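Local coordinates for PHD finger protein 3 (Homo sapiens, PDB 6IC9), which reads the phosphorylated C-terminal domain of RNA polymerase II through its SPOC domain and regulates neuronal gene expression, at residues D62-I67 with L149-R154. Residues are numbered along the deposited sequence; the frame is centred on the assembly and turned at random. Where two conformers were deposited one is given.
Sequences DYVEKI and LGLIIR
CG of Leu151 stands opposite its own backbone N (chi1 169°), which carries the isobutyl group off strand 147-155 toward the helix, while Val64 turns CG2 toward the strand by setting it opposite its own carbonyl carbon. The two methyls meet tip to tip, Val64 CG2 lying 3.9 Å from Leu151 CD2. One helical turn on, Ile67 and Ile153 cross at a slant through their gamma branches: in both, CG1 is anti to the carbonyl carbon (chi1 -70° in Ile67), which leaves CG2 anti to the backbone N. In the conformer given, one of two deposited, Ile153 CG2 sits 4.2 Å from Ile67 CG2 and equally 4.2 Å from Ile67 CD1, a single methyl against two carbons of its partner. No hydrogen bond links helix and strand, whose closest CA atoms, those of Ile67 and Ile153, stay 8.5 Å apart; apolar side chains alone bridge the gap. Beside them, Ile67 CG1 rests 3.6 Å above the plane of the Tyr63 ring, offset toward its rim, and the Tyr63 hydroxyl is hydrogen-bonded to Asp116 and Lys115 of strand 114-122. Ile67 also touches Lys73 of strand 73-82 and Tyr63 touches Tyr118 of strand 114-122, so the helix lies over the strands on both sides of 147-155. Tyr63, Lys66 and Ile67 also pack on apolar side chains of the bound peptide, so the helix borders the ligand as well as the core. The arrangement is that of a helix packed on a beta-sheet by alternate strand residues, here within the SPOC domain that binds the phosphorylated polymerase tail.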
ATOM      1  N   ASP A  62       1.256  -7.120  13.384  1.00 30.54           N
ATOM      2  CA  ASP A  62       1.842  -6.915  14.714  1.00 31.49           C
ATOM      3  C   ASP A  62       2.433  -5.510  14.848  1.00 33.14           C
ATOM      4  O   ASP A  62       2.198  -4.810  15.833  1.00 30.75           O
ATOM      5  CB  ASP A  62       2.931  -7.956  14.970  1.00 28.92           C
ATOM      6  CG  ASP A  62       2.377  -9.355  15.132  1.00 39.58           C
ATOM      7  OD1 ASP A  62       3.172 -10.325  15.129  1.00 40.33           O
ATOM      8  OD2 ASP A  62       1.150  -9.490  15.215  1.00 44.03           O
ATOM      9  N   TYR A  63       3.165  -5.057  13.815  1.00 29.31           N
ATOM     10  CA  TYR A  63       3.744  -3.724  13.820  1.00 26.64           C
ATOM     11  C   TYR A  63       2.668  -2.646  13.847  1.00 31.20           C
ATOM     12  O   TYR A  63       2.789  -1.633  14.560  1.00 30.37           O
ATOM     13  CB  TYR A  63       4.620  -3.607  12.563  1.00 24.68           C
ATOM     14  CG  TYR A  63       5.200  -2.271  12.304  1.00 29.68           C
ATOM     15  CD1 TYR A  63       5.080  -1.686  11.040  1.00 26.35           C
ATOM     16  CD2 TYR A  63       5.878  -1.578  13.303  1.00 29.45           C
ATOM     17  CE1 TYR A  63       5.640  -0.438  10.757  1.00 32.45           C
ATOM     18  CE2 TYR A  63       6.454  -0.313  13.027  1.00 28.97           C
ATOM     19  CZ  TYR A  63       6.320   0.241  11.773  1.00 32.02           C
ATOM     20  OH  TYR A  63       6.890   1.454  11.500  1.00 30.66           O
ATOM     21  N   VAL A  64       1.606  -2.829  13.054  1.00 28.81           N
ATOM     22  CA  VAL A  64       0.551  -1.827  13.007  1.00 28.19           C
ATOM     23  C   VAL A  64      -0.096  -1.694  14.390  1.00 30.63           C
ATOM     24  O   VAL A  64      -0.431  -0.588  14.837  1.00 31.67           O
ATOM     25  CB  VAL A  64      -0.495  -2.195  11.925  1.00 30.60           C
ATOM     26  CG1 VAL A  64      -1.819  -1.433  12.158  1.00 31.36           C
ATOM     27  CG2 VAL A  64       0.036  -1.935  10.474  1.00 28.95           C
ATOM     28  N   GLU A  65      -0.239  -2.813  15.097  1.00 27.87           N
ATOM     29  CA  GLU A  65      -0.781  -2.755  16.471  1.00 33.68           C
ATOM     30  C   GLU A  65       0.081  -1.886  17.394  1.00 33.91           C
ATOM     31  O   GLU A  65      -0.442  -1.101  18.193  1.00 33.38           O
ATOM     32  CB  GLU A  65      -0.901  -4.181  16.998  1.00 36.89           C
ATOM     33  CG  GLU A  65      -1.440  -4.306  18.424  1.00 41.40           C
ATOM     34  CD  GLU A  65      -1.671  -5.775  18.739  1.00 50.11           C
ATOM     35  OE1 GLU A  65      -0.668  -6.531  18.845  1.00 49.03           O
ATOM     36  OE2 GLU A  65      -2.849  -6.177  18.788  1.00 53.76           O
ATOM     37  N   LYS A  66       1.411  -2.020  17.305  1.00 33.06           N
ATOM     38  CA  LYS A  66       2.307  -1.174  18.102  1.00 31.16           C
ATOM     39  C   LYS A  66       2.231   0.276  17.675  1.00 32.65           C
ATOM     40  O   LYS A  66       2.288   1.185  18.514  1.00 34.96           O
ATOM     41  CB  LYS A  66       3.758  -1.660  17.991  1.00 33.94           C
ATOM     42  CG  LYS A  66       3.965  -3.086  18.410  1.00 37.01           C
ATOM     43  CD  LYS A  66       5.412  -3.570  18.191  1.00 41.16           C
ATOM     44  CE  LYS A  66       5.466  -5.101  18.420  1.00 50.02           C
ATOM     45  NZ  LYS A  66       6.818  -5.724  18.215  1.00 56.58           N
ATOM     46  N   ILE A  67       2.129   0.520  16.367  1.00 29.84           N
ATOM     47  CA  ILE A  67       2.032   1.876  15.865  1.00 30.11           C
ATOM     48  C   ILE A  67       0.816   2.556  16.468  1.00 34.92           C
ATOM     49  O   ILE A  67       0.909   3.667  16.997  1.00 38.88           O
ATOM     50  CB  ILE A  67       1.955   1.869  14.325  1.00 31.15           C
ATOM     51  CG1 ILE A  67       3.308   1.438  13.732  1.00 32.29           C
ATOM     52  CG2 ILE A  67       1.582   3.225  13.833  1.00 31.98           C
ATOM     53  CD1 ILE A  67       4.347   2.526  13.913  1.00 35.47           C
ATOM     54  N   LEU A 149      -3.802  -2.428  -2.472  1.00 25.45           N
ATOM     55  CA  LEU A 149      -3.934  -1.353  -1.510  1.00 23.98           C
ATOM     56  C   LEU A 149      -2.558  -0.886  -1.070  1.00 26.75           C
ATOM     57  O   LEU A 149      -1.617  -1.670  -1.030  1.00 26.40           O
ATOM     58  CB  LEU A 149      -4.698  -1.929  -0.289  1.00 27.48           C
ATOM     59  CG  LEU A 149      -6.225  -1.792  -0.157  1.00 38.73           C
ATOM     60  CD1 LEU A 149      -7.025  -1.989  -1.418  1.00 34.39           C
ATOM     61  CD2 LEU A 149      -6.760  -2.656   1.044  1.00 31.62           C
ATOM     62  N   GLY A 150      -2.457   0.374  -0.676  1.00 24.84           N
ATOM     63  CA  GLY A 150      -1.278   0.891  -0.010  1.00 24.61           C
ATOM     64  C   GLY A 150      -1.634   1.205   1.438  1.00 26.39           C
ATOM     65  O   GLY A 150      -2.560   1.966   1.704  1.00 26.95           O
ATOM     66  N   LEU A 151      -0.863   0.640   2.352  1.00 21.68           N
ATOM     67  CA  LEU A 151      -0.958   0.942   3.790  1.00 23.35           C
ATOM     68  C   LEU A 151       0.183   1.875   4.102  1.00 24.10           C
ATOM     69  O   LEU A 151       1.340   1.475   4.000  1.00 25.63           O
ATOM     70  CB  LEU A 151      -0.850  -0.365   4.585  1.00 27.03           C
ATOM     71  CG  LEU A 151      -0.672  -0.215   6.084  1.00 28.23           C
ATOM     72  CD1 LEU A 151      -1.878   0.485   6.593  1.00 26.84           C
ATOM     73  CD2 LEU A 151      -0.554  -1.657   6.677  1.00 30.10           C
ATOM     74  N   ILE A 152      -0.126   3.126   4.470  1.00 25.06           N
ATOM     75  CA  ILE A 152       0.884   4.164   4.597  1.00 27.31           C
ATOM     76  C   ILE A 152       0.954   4.627   6.055  1.00 30.55           C
ATOM     77  O   ILE A 152      -0.050   5.094   6.619  1.00 28.82           O
ATOM     78  CB  ILE A 152       0.582   5.353   3.657  1.00 30.41           C
ATOM     79  CG1 ILE A 152       0.296   4.798   2.241  1.00 30.24           C
ATOM     80  CG2 ILE A 152       1.746   6.328   3.622  1.00 28.84           C
ATOM     81  CD1 ILE A 152      -0.202   5.884   1.288  1.00 29.87           C
ATOM     82  N   ILE A 153       2.127   4.481   6.657  0.57 29.54           N
ATOM     83  CA  ILE A 153       2.415   4.970   8.008  0.57 31.03           C
ATOM     84  C   ILE A 153       3.124   6.312   7.888  0.57 33.33           C
ATOM     85  O   ILE A 153       4.248   6.373   7.381  0.57 30.85           O
ATOM     86  CB  ILE A 153       3.310   3.983   8.780  0.57 30.24           C
ATOM     87  CG1 ILE A 153       2.817   2.545   8.591  0.57 29.59           C
ATOM     88  CG2 ILE A 153       3.426   4.406  10.275  0.57 32.02           C
ATOM     89  CD1 ILE A 153       1.366   2.350   9.031  0.57 30.53           C
ATOM     90  N   ARG A 154       2.501   7.385   8.386  1.00 32.73           N
ATOM     91  CA  ARG A 154       3.095   8.718   8.322  1.00 34.87           C
ATOM     92  C   ARG A 154       3.377   9.295   9.716  1.00 36.33           C
ATOM     93  O   ARG A 154       2.735   8.950  10.708  1.00 38.26           O
ATOM     94  CB  ARG A 154       2.170   9.648   7.544  1.00 40.19           C
ATOM     95  CG  ARG A 154       1.570   8.881   6.321  1.00 46.40           C
ATOM     96  CD  ARG A 154       0.244   9.456   5.814  1.00 49.06           C
ATOM     97  NE  ARG A 154       0.587  10.652   5.096  1.00 40.62           N
ATOM     98  CZ  ARG A 154      -0.259  11.554   4.610  1.00 39.78           C
ATOM     99  NH1 ARG A 154      -1.578  11.445   4.743  1.00 37.02           N
ATOM    100  NH2 ARG A 154       0.263  12.575   3.968  1.00 34.94           N
TER